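Local coordinates for protein endoglucanase (Humicola insolens, PDB 1DYS) that hydrolyses internal beta-1,4-glucosidic linkages of cellulose as a glycoside hydrolase of family 6, and so takes part in the recycling of plant biomass, at residues 56-59 and 60-63; 112-115 and 116-120; 241-244 and 245-248; 252-256 and 257-261. One frame throughout, in Å; residues are numbered along the deposited sequence.

Contact 1 of 4, residues 56-59 and 60-63; sequences IFLL and RDID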
loop_
_atom_site.group_PDB
_atom_site.type_symbol
_atom_site.label_atom_id
_atom_site.label_comp_id
_atom_site.label_asym_id
_atom_site.label_seq_id
_atom_site.Cartn_x
_atom_site.Cartn_y
_atom_site.Cartn_z
ATOM N N ILE A 56 10.495 0.529 -4.767
ATOM C CA ILE A 56 11.523 1.265 -5.513
ATOM C C ILE A 56 11.616 2.686 -5.000
ATOM O O ILE A 56 12.742 3.200 -4.849
ATOM C CB ILE A 56 11.237 1.210 -7.027
ATOM C CG1 ILE A 56 11.646 -0.175 -7.572
ATOM C CG2 ILE A 56 12.000 2.287 -7.796
ATOM C CD1 ILE A 56 10.836 -0.496 -8.852
ATOM N N PHE A 57 10.498 3.318 -4.687
ATOM C CA PHE A 57 10.506 4.652 -4.091
ATOM C C PHE A 57 11.402 4.673 -2.827
ATOM O O PHE A 57 12.114 5.650 -2.601
ATOM C CB PHE A 57 9.079 5.044 -3.734
ATOM C CG PHE A 57 8.906 6.364 -3.045
ATOM C CD1 PHE A 57 8.841 7.522 -3.786
ATOM C CD2 PHE A 57 8.859 6.454 -1.664
ATOM C CE1 PHE A 57 8.679 8.751 -3.169
ATOM C CE2 PHE A 57 8.666 7.661 -1.028
ATOM C CZ PHE A 57 8.618 8.816 -1.793
ATOM N N LEU A 58 11.271 3.687 -1.968
ATOM C CA LEU A 58 12.019 3.597 -0.739
ATOM C C LEU A 58 13.480 3.238 -0.932
ATOM O O LEU A 58 14.159 3.258 0.116
ATOM C CB LEU A 58 11.375 2.711 0.326
ATOM C CG LEU A 58 9.971 3.156 0.732
ATOM C CD1 LEU A 58 9.265 2.084 1.572
ATOM C CD2 LEU A 58 10.048 4.461 1.530
ATOM N N LEU A 59 14.006 2.999 -2.125
ATOM C CA LEU A 59 15.482 2.892 -2.232
ATOM C C LEU A 59 16.167 4.118 -1.655
ATOM O O LEU A 59 17.295 3.978 -1.155
ATOM C CB LEU A 59 15.885 2.784 -3.722
ATOM C CG LEU A 59 15.541 1.417 -4.358
ATOM C CD1 LEU A 59 15.562 1.572 -5.878
ATOM C CD2 LEU A 59 16.578 0.395 -3.909
ATOM N N ARG A 60 15.535 5.287 -1.641
ATOM C CA ARG A 60 16.057 6.519 -1.060
ATOM C C ARG A 60 16.319 6.363 0.421
ATOM O O ARG A 60 17.233 6.996 0.936
ATOM C CB ARG A 60 15.130 7.720 -1.298
ATOM C CG ARG A 60 13.828 7.707 -0.510
ATOM C CD ARG A 60 12.787 8.697 -1.054
ATOM N NE ARG A 60 12.525 8.484 -2.453
ATOM C CZ ARG A 60 12.207 9.163 -3.536
ATOM N NH1 ARG A 60 12.027 10.482 -3.569
ATOM N NH2 ARG A 60 12.082 8.463 -4.669
ATOM N N ASP A 61 15.572 5.475 1.134
ATOM C CA ASP A 61 15.850 5.233 2.540
ATOM C C ASP A 61 17.211 4.566 2.745
ATOM O O ASP A 61 17.751 4.665 3.849
ATOM C CB ASP A 61 14.744 4.432 3.233
ATOM C CG ASP A 61 13.636 5.350 3.728
ATOM O OD1 ASP A 61 13.792 6.586 3.658
ATOM O OD2 ASP A 61 12.570 4.858 4.195
ATOM N N ILE A 62 17.794 3.900 1.710
ATOM C CA ILE A 62 19.141 3.368 1.918
ATOM C C ILE A 62 20.137 4.522 2.065
ATOM O O ILE A 62 21.046 4.503 2.918
ATOM C CB ILE A 62 19.549 2.456 0.746
ATOM C CG1 ILE A 62 18.608 1.255 0.660
ATOM C CG2 ILE A 62 20.958 1.903 0.927
ATOM C CD1 ILE A 62 18.902 0.390 -0.563
ATOM N N ASP A 63 19.966 5.570 1.254
ATOM C CA ASP A 63 20.822 6.755 1.377
ATOM C C ASP A 63 20.663 7.366 2.769
ATOM O O ASP A 63 21.662 7.751 3.406
ATOM C CB ASP A 63 20.552 7.756 0.249
ATOM C CG ASP A 63 20.758 7.128 -1.118
ATOM O OD1 ASP A 63 21.764 6.438 -1.375
ATOM O OD2 ASP A 63 19.906 7.283 -2.025
#
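F57 holds its CG anti to the backbone N (chi1 177°), while R60, three residues on, turns CG between its backbone N and carbonyl carbon (chi1 71°) and bends again at chi3, which folds the guanidinium back over the F57 ring. The two flat groups stack almost parallel, their planes 14° apart and their centres 4.0 Å from each other. F57 CE1 faces the middle of the R60 guanidinium, and R60 CZ over the ring face makes this a cation-pi contact, with R60 NH2 to F57 CD1 the closest approach at 3.5 Å. The same arginine also turns to the backbone: R60 NE donates to F57 O at 2.9 Å. D61 N bonds to L58 O and I62 N to L59 O, three-residue-spaced bonds that lead from the loop into helix 60-74. On another side L59 CD2 rests beside I62 CD1 at 4.1 Å, and I62 goes on to pack against helix 108-126. R60 NH1 forms a salt bridge with E115 of the second subunit. Held by NE and by the ring against its face, the guanidinium is probably restrained in its rotation, its charge presented to that carboxylate in a fixed orientation across the dimer interface.

Contact 2 of 4, residues 112-115 and 116-120; sequences YKNE and YVNPF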
loop_
_atom_site.group_PDB
_atom_site.type_symbol
_atom_site.label_atom_id
_atom_site.label_comp_id
_atom_site.label_asym_id
_atom_site.label_seq_id
_atom_site.Cartn_x
_atom_site.Cartn_y
_atom_site.Cartn_z
ATOM N N TYR A 112 12.436 -6.259 -11.064
ATOM C CA TYR A 112 13.091 -6.567 -9.788
ATOM C C TYR A 112 14.610 -6.586 -9.939
ATOM O O TYR A 112 15.317 -5.986 -9.124
ATOM C CB TYR A 112 12.681 -7.924 -9.276
ATOM C CG TYR A 112 13.174 -8.366 -7.921
ATOM C CD1 TYR A 112 12.648 -7.854 -6.746
ATOM C CD2 TYR A 112 14.144 -9.345 -7.849
ATOM C CE1 TYR A 112 13.116 -8.333 -5.518
ATOM C CE2 TYR A 112 14.596 -9.828 -6.622
ATOM C CZ TYR A 112 14.057 -9.308 -5.457
ATOM O OH TYR A 112 14.523 -9.800 -4.257
ATOM N N LYS A 113 15.113 -7.269 -10.987
ATOM C CA LYS A 113 16.581 -7.177 -11.129
ATOM C C LYS A 113 17.098 -5.778 -11.421
ATOM O O LYS A 113 18.058 -5.310 -10.779
ATOM C CB LYS A 113 17.040 -8.078 -12.288
ATOM C CG LYS A 113 16.608 -9.509 -12.091
ATOM C CD LYS A 113 17.093 -10.357 -13.291
ATOM C CE LYS A 113 16.941 -11.832 -12.932
ATOM N NZ LYS A 113 16.988 -12.683 -14.149
ATOM N N ASN A 114 16.570 -5.130 -12.465
ATOM C CA ASN A 114 17.149 -3.900 -12.974
ATOM C C ASN A 114 16.734 -2.638 -12.259
ATOM O O ASN A 114 17.576 -1.728 -12.176
ATOM C CB ASN A 114 16.787 -3.801 -14.488
ATOM C CG ASN A 114 17.317 -5.054 -15.189
ATOM O OD1 ASN A 114 18.441 -5.479 -14.954
ATOM N ND2 ASN A 114 16.525 -5.695 -16.035
ATOM N N GLU A 115 15.532 -2.554 -11.738
ATOM C CA GLU A 115 15.078 -1.332 -11.094
ATOM C C GLU A 115 15.128 -1.416 -9.559
ATOM O O GLU A 115 14.988 -0.324 -8.985
ATOM C CB GLU A 115 13.635 -1.020 -11.536
ATOM C CG GLU A 115 13.514 -0.614 -12.998
ATOM C CD GLU A 115 12.098 -0.200 -13.374
ATOM O OE1 GLU A 115 11.549 0.787 -12.830
ATOM O OE2 GLU A 115 11.466 -0.900 -14.183
ATOM N N TYR A 116 15.309 -2.631 -9.022
ATOM C CA TYR A 116 15.322 -2.723 -7.552
ATOM C C TYR A 116 16.618 -3.353 -7.028
ATOM O O TYR A 116 17.312 -2.589 -6.339
ATOM C CB TYR A 116 14.047 -3.406 -7.057
ATOM C CG TYR A 116 14.014 -3.564 -5.548
ATOM C CD1 TYR A 116 13.675 -2.501 -4.719
ATOM C CD2 TYR A 116 14.377 -4.762 -4.968
ATOM C CE1 TYR A 116 13.677 -2.633 -3.329
ATOM C CE2 TYR A 116 14.389 -4.912 -3.567
ATOM C CZ TYR A 116 14.019 -3.851 -2.778
ATOM O OH TYR A 116 14.023 -3.972 -1.398
ATOM N N VAL A 117 16.957 -4.578 -7.418
ATOM C CA VAL A 117 18.214 -5.133 -6.903
ATOM C C VAL A 117 19.438 -4.357 -7.387
ATOM O O VAL A 117 20.287 -3.995 -6.558
ATOM C CB VAL A 117 18.310 -6.630 -7.256
ATOM C CG1 VAL A 117 19.618 -7.230 -6.830
ATOM C CG2 VAL A 117 17.147 -7.374 -6.554
ATOM N N ASN A 118 19.534 -4.025 -8.685
ATOM C CA ASN A 118 20.766 -3.328 -9.102
ATOM C C ASN A 118 21.055 -2.073 -8.342
ATOM O O ASN A 118 22.170 -1.914 -7.796
ATOM C CB ASN A 118 20.779 -3.149 -10.617
ATOM C CG ASN A 118 20.925 -4.495 -11.292
ATOM O OD1 ASN A 118 21.147 -5.586 -10.776
ATOM N ND2 ASN A 118 20.773 -4.429 -12.633
ATOM N N PRO A 119 20.125 -1.170 -8.208
ATOM C CA PRO A 119 20.297 0.088 -7.505
ATOM C C PRO A 119 20.592 -0.167 -6.033
ATOM O O PRO A 119 21.394 0.563 -5.434
ATOM C CB PRO A 119 19.111 1.013 -7.756
ATOM C CG PRO A 119 18.250 0.181 -8.650
ATOM C CD PRO A 119 18.844 -1.175 -8.934
ATOM N N PHE A 120 19.961 -1.184 -5.463
ATOM C CA PHE A 120 20.224 -1.557 -4.082
ATOM C C PHE A 120 21.707 -1.922 -3.931
ATOM O O PHE A 120 22.392 -1.357 -3.064
ATOM C CB PHE A 120 19.352 -2.749 -3.685
ATOM C CG PHE A 120 19.110 -2.973 -2.219
ATOM C CD1 PHE A 120 20.139 -3.237 -1.321
ATOM C CD2 PHE A 120 17.782 -2.957 -1.802
ATOM C CE1 PHE A 120 19.810 -3.492 -0.005
ATOM C CE2 PHE A 120 17.440 -3.219 -0.487
ATOM C CZ PHE A 120 18.482 -3.462 0.400
HETATM O O HOH W 1 19.902 -1.721 -13.700
HETATM O O HOH W 2 21.007 -7.001 -14.620
#
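Within helix 108-126 a wider pi-type turn interrupts the regular spiral, and Y112 and V117, five residues apart, meet across it. V117 N donates to Y112 O at 2.8 Å in a nearly linear bond, whereas Y116 N reaches the same oxygen only weakly; N118 N follows the wide pattern with a bond to K113 O. The same spacing puts V117 CG2 over one face of the Y112 ring, 3.8 Å from its centroid, as a CH-pi contact displaced toward the rim near CE2. Beside it the Y116 ring lies nearly parallel (27°) but displaced, with centroids 5.7 Å apart. Replacing Y112 by alanine is likely to deprive V117 CG2 of its aromatic face and E137 of its hydroxyl partner. On the solvent side one water joins N114 O to N118 ND2 and a second joins N114 OD1 to that same nitrogen, while N118 OD1 is hydrogen-bonded to Y165 OH. P119, with no N-H to give, leaves the helix kinked. Toward the central sheet, Y112 and Y116 pack on L85 of strand 79-85; Y112 OH bonds to E137, and Y116 OH to I53 O and Y86 N, while K113 and V117 lie against Y165 of helix 150-169.

Contact 3 of 4, residues 241-244 and 245-248; sequences PDES and RYAT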
loop_
_atom_site.group_PDB
_atom_site.type_symbol
_atom_site.label_atom_id
_atom_site.label_comp_id
_atom_site.label_asym_id
_atom_site.label_seq_id
_atom_site.Cartn_x
_atom_site.Cartn_y
_atom_site.Cartn_z
ATOM N N PRO A 241 9.335 -24.560 19.542
ATOM C CA PRO A 241 8.398 -23.773 20.310
ATOM C C PRO A 241 8.835 -22.403 20.754
ATOM O O PRO A 241 8.012 -21.661 21.295
ATOM C CB PRO A 241 7.979 -24.664 21.511
ATOM C CG PRO A 241 9.342 -25.283 21.757
ATOM C CD PRO A 241 9.924 -25.606 20.402
ATOM N N ASP A 242 10.080 -22.038 20.486
ATOM C CA ASP A 242 10.552 -20.670 20.660
ATOM C C ASP A 242 11.579 -20.467 19.551
ATOM O O ASP A 242 11.902 -21.456 18.848
ATOM C CB ASP A 242 11.004 -20.325 22.056
ATOM C CG ASP A 242 12.129 -21.167 22.584
ATOM O OD1 ASP A 242 12.786 -21.832 21.761
ATOM O OD2 ASP A 242 12.344 -21.166 23.818
ATOM N N GLU A 243 11.938 -19.212 19.300
ATOM C CA GLU A 243 12.826 -18.906 18.185
ATOM C C GLU A 243 14.238 -19.395 18.397
ATOM O O GLU A 243 14.926 -19.731 17.430
ATOM C CB GLU A 243 12.700 -17.420 17.852
ATOM C CG GLU A 243 11.265 -17.120 17.383
ATOM C CD GLU A 243 11.005 -17.717 16.002
ATOM O OE1 GLU A 243 11.747 -17.298 15.090
ATOM O OE2 GLU A 243 10.158 -18.600 15.847
ATOM N N SER A 244 14.683 -19.446 19.659
ATOM C CA SER A 244 16.008 -19.992 19.942
ATOM C C SER A 244 16.009 -21.457 19.517
ATOM O O SER A 244 16.979 -21.853 18.867
ATOM C CB SER A 244 16.356 -19.874 21.422
ATOM O OG SER A 244 17.644 -20.474 21.621
ATOM N N ARG A 245 14.971 -22.246 19.823
ATOM C CA ARG A 245 14.998 -23.645 19.399
ATOM C C ARG A 245 14.749 -23.772 17.902
ATOM O O ARG A 245 15.291 -24.639 17.220
ATOM C CB ARG A 245 14.083 -24.549 20.208
ATOM C CG ARG A 245 14.727 -24.769 21.599
ATOM C CD ARG A 245 13.680 -25.431 22.483
ATOM N NE ARG A 245 12.840 -24.412 23.138
ATOM C CZ ARG A 245 11.879 -24.776 23.987
ATOM N NH1 ARG A 245 11.678 -26.083 24.188
ATOM N NH2 ARG A 245 11.140 -23.874 24.605
ATOM N N TYR A 246 13.989 -22.823 17.327
ATOM C CA TYR A 246 13.803 -22.887 15.861
ATOM C C TYR A 246 15.148 -22.716 15.160
ATOM O O TYR A 246 15.446 -23.506 14.259
ATOM C CB TYR A 246 12.808 -21.814 15.416
ATOM C CG TYR A 246 12.594 -21.748 13.911
ATOM C CD1 TYR A 246 12.305 -22.864 13.155
ATOM C CD2 TYR A 246 12.648 -20.526 13.255
ATOM C CE1 TYR A 246 12.114 -22.807 11.780
ATOM C CE2 TYR A 246 12.461 -20.437 11.890
ATOM C CZ TYR A 246 12.174 -21.579 11.161
ATOM O OH TYR A 246 12.022 -21.516 9.797
ATOM N N ALA A 247 15.942 -21.733 15.605
ATOM C CA ALA A 247 17.259 -21.447 15.044
ATOM C C ALA A 247 18.181 -22.657 15.116
ATOM O O ALA A 247 18.843 -23.018 14.140
ATOM C CB ALA A 247 17.903 -20.227 15.695
ATOM N N THR A 248 18.233 -23.319 16.280
ATOM C CA THR A 248 19.056 -24.538 16.395
ATOM C C THR A 248 18.593 -25.659 15.482
ATOM O O THR A 248 19.420 -26.350 14.871
ATOM C CB THR A 248 19.078 -25.012 17.872
ATOM O OG1 THR A 248 19.758 -24.006 18.618
ATOM C CG2 THR A 248 19.783 -26.363 18.010
#
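OD1 of D242 is gripped twice by R245: the backbone N donates to it at 2.9 Å, nearly along the C-O axis, and the side-chain NE reaches it, also at 2.9 Å, from the other face of the carboxylate plane. D242 is the N-cap residue of helix 243-255, and the first bond is its capping bond; the second belongs to a salt bridge that NH2 completes by donating to D242 OD2 at 3.1 Å. The guanidinium thus takes the acid side-on, one nitrogen to each oxygen, yet the two planes stand 70° apart and both guanidinium nitrogens come from above the carboxylate plane. With chi1 at 59°, D242 CG stands between the backbone N and the carbonyl carbon, where the carboxylate can turn back to the first helical turn. R245 bends at chi3 to bring its charged end round to the acid, and P241 CG lies over the middle of the guanidinium's face, 3.4 Å from R245 CZ. With an asparagine here the negative charge is gone, and R245 would probably be left without its ionic mate and freer to swing off P241. D242 OD2 also accepts from T228 N, and E243, beside Y246, bonds to G184, S218 and N224, close to N183, a probable substrate-binding residue. A carboxylate at a helix start probably interacts favourably with the helix dipole, and this one probably also offsets the charge of R245.

Contact 4 of 4, residues 252-256 and 257-261; sequences NAMRQ and RGLPT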
loop_
_atom_site.group_PDB
_atom_site.type_symbol
_atom_site.label_atom_id
_atom_site.label_comp_id
_atom_site.label_asym_id
_atom_site.label_seq_id
_atom_site.Cartn_x
_atom_site.Cartn_y
_atom_site.Cartn_z
ATOM N N ASN A 252 20.836 -27.066 12.523
ATOM C CA ASN A 252 21.219 -28.488 12.474
ATOM C C ASN A 252 20.918 -29.140 11.133
ATOM O O ASN A 252 21.741 -29.892 10.573
ATOM C CB ASN A 252 20.528 -29.199 13.650
ATOM C CG ASN A 252 21.124 -28.843 15.000
ATOM O OD1 ASN A 252 22.114 -28.110 15.123
ATOM N ND2 ASN A 252 20.556 -29.308 16.110
ATOM N N ALA A 253 19.777 -28.825 10.508
ATOM C CA ALA A 253 19.387 -29.308 9.207
ATOM C C ALA A 253 20.343 -28.754 8.150
ATOM O O ALA A 253 20.745 -29.500 7.258
ATOM C CB ALA A 253 17.964 -28.938 8.824
ATOM N N MET A 254 20.693 -27.475 8.232
ATOM C CA MET A 254 21.619 -26.872 7.291
ATOM C C MET A 254 23.019 -27.454 7.351
ATOM O O MET A 254 23.706 -27.624 6.351
ATOM C CB MET A 254 21.709 -25.355 7.555
ATOM C CG MET A 254 20.355 -24.685 7.353
ATOM S SD MET A 254 19.803 -24.577 5.622
ATOM C CE MET A 254 18.186 -23.837 5.942
ATOM N N ARG A 255 23.487 -27.649 8.578
ATOM C CA ARG A 255 24.822 -28.170 8.849
ATOM C C ARG A 255 25.100 -29.499 8.187
ATOM O O ARG A 255 26.146 -29.744 7.587
ATOM C CB ARG A 255 24.910 -28.284 10.382
ATOM C CG ARG A 255 26.178 -28.995 10.824
ATOM C CD ARG A 255 26.340 -28.867 12.321
ATOM N NE ARG A 255 26.369 -27.471 12.750
ATOM C CZ ARG A 255 25.467 -26.908 13.532
ATOM N NH1 ARG A 255 24.419 -27.618 13.948
ATOM N NH2 ARG A 255 25.534 -25.645 13.900
ATOM N N GLN A 256 24.123 -30.405 8.219
ATOM C CA GLN A 256 24.144 -31.718 7.638
ATOM C C GLN A 256 24.146 -31.700 6.115
ATOM O O GLN A 256 24.412 -32.718 5.464
ATOM C CB GLN A 256 22.913 -32.529 8.063
ATOM C CG GLN A 256 23.018 -33.181 9.419
ATOM C CD GLN A 256 24.430 -33.671 9.712
ATOM O OE1 GLN A 256 25.030 -33.242 10.691
ATOM N NE2 GLN A 256 24.960 -34.505 8.829
ATOM N N ARG A 257 23.771 -30.562 5.533
ATOM C CA ARG A 257 23.770 -30.407 4.087
ATOM C C ARG A 257 24.939 -29.497 3.706
ATOM O O ARG A 257 25.149 -29.069 2.570
ATOM C CB ARG A 257 22.457 -29.869 3.543
ATOM C CG ARG A 257 21.199 -30.678 3.859
ATOM C CD ARG A 257 19.991 -29.780 3.606
ATOM N NE ARG A 257 18.713 -30.440 3.538
ATOM C CZ ARG A 257 17.975 -30.685 2.456
ATOM N NH1 ARG A 257 18.379 -30.385 1.235
ATOM N NH2 ARG A 257 16.801 -31.278 2.647
ATOM N N GLY A 258 25.702 -29.106 4.723
ATOM C CA GLY A 258 26.848 -28.226 4.638
ATOM C C GLY A 258 26.596 -26.789 4.209
ATOM O O GLY A 258 27.337 -26.138 3.473
ATOM N N LEU A 259 25.474 -26.240 4.635
ATOM C CA LEU A 259 25.057 -24.869 4.287
ATOM C C LEU A 259 25.163 -24.015 5.531
ATOM O O LEU A 259 25.371 -24.568 6.624
ATOM C CB LEU A 259 23.589 -24.953 3.868
ATOM C CG LEU A 259 23.217 -25.804 2.652
ATOM C CD1 LEU A 259 21.714 -25.986 2.557
ATOM C CD2 LEU A 259 23.748 -25.200 1.359
ATOM N N PRO A 260 25.068 -22.706 5.414
ATOM C CA PRO A 260 25.135 -21.751 6.497
ATOM C C PRO A 260 24.109 -22.024 7.584
ATOM O O PRO A 260 23.099 -22.677 7.381
ATOM C CB PRO A 260 24.994 -20.327 5.937
ATOM C CG PRO A 260 24.632 -20.590 4.511
ATOM C CD PRO A 260 24.863 -22.025 4.124
ATOM N N THR A 261 24.438 -21.579 8.791
ATOM C CA THR A 261 23.627 -21.872 9.968
ATOM C C THR A 261 23.167 -20.703 10.825
ATOM O O THR A 261 22.330 -20.948 11.709
ATOM C CB THR A 261 24.557 -22.698 10.923
ATOM O OG1 THR A 261 25.775 -21.977 11.133
ATOM C CG2 THR A 261 24.891 -24.058 10.334
#
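M254 and L259 meet where the helix gives way to the loop, with M254 SD 3.9 Å from L259 CD1. M254 sets CG anti to its carbonyl carbon (chi1 -62°) and bends again at chi2 (-71°), which turns the sulfur along the flank of the leucine; L259 starts out the same way and brings CD1 obliquely beside it. Close to the root of the methionine, P260 O comes within 3.0 Å of M254 CB and 3.4 Å of CG; this carbonyl is buried and has no hydrogen-bonding partner in the model. R255 directs its side chain elsewhere: a bend at chi3 carries the guanidinium back to N252 OD1 for a weak bond from NH1, and T261 CG2 lies over one face at 4.0 Å from R255 NH2. Helix 243-255 ends here in a Schellman motif. G258 takes the positive phi, and its N donates to R255 O, closing a type I turn, while M254 O receives two donors from opposite faces of its plane, R257 N at 3.1 Å and L259 N at 2.8 Å in a nearly straight bond. R257 instead runs extended from CG to NE, its CG passing 3.6 Å from A253 O, and carries its charge off to helix 190-207, where E194 forms a salt bridge with it and Q198 a hydrogen bond. On that same helix V200 touches M254 and A201 touches L259.

Contacts 3 and 4 mark the two ends of helix 243-255, their centres 15 Å apart: the buried start is capped by a carboxylate, whereas the partly exposed finish relies on backbone bonds and a glycine. Contacts 1 and 2, both partly buried, touch one another, I62 against F120 and I56 against the backbone of E115, and so join the start of helix 60-74 to the middle of helix 108-126. Arginine serves differently from place to place, stacked on a ring in contact 1, tied to a capping acid in contact 3 and, as R257 in contact 4, reaching out to helix 190-207. Contact 2 combines ring and methyl packing on its buried side with waters on its exposed side.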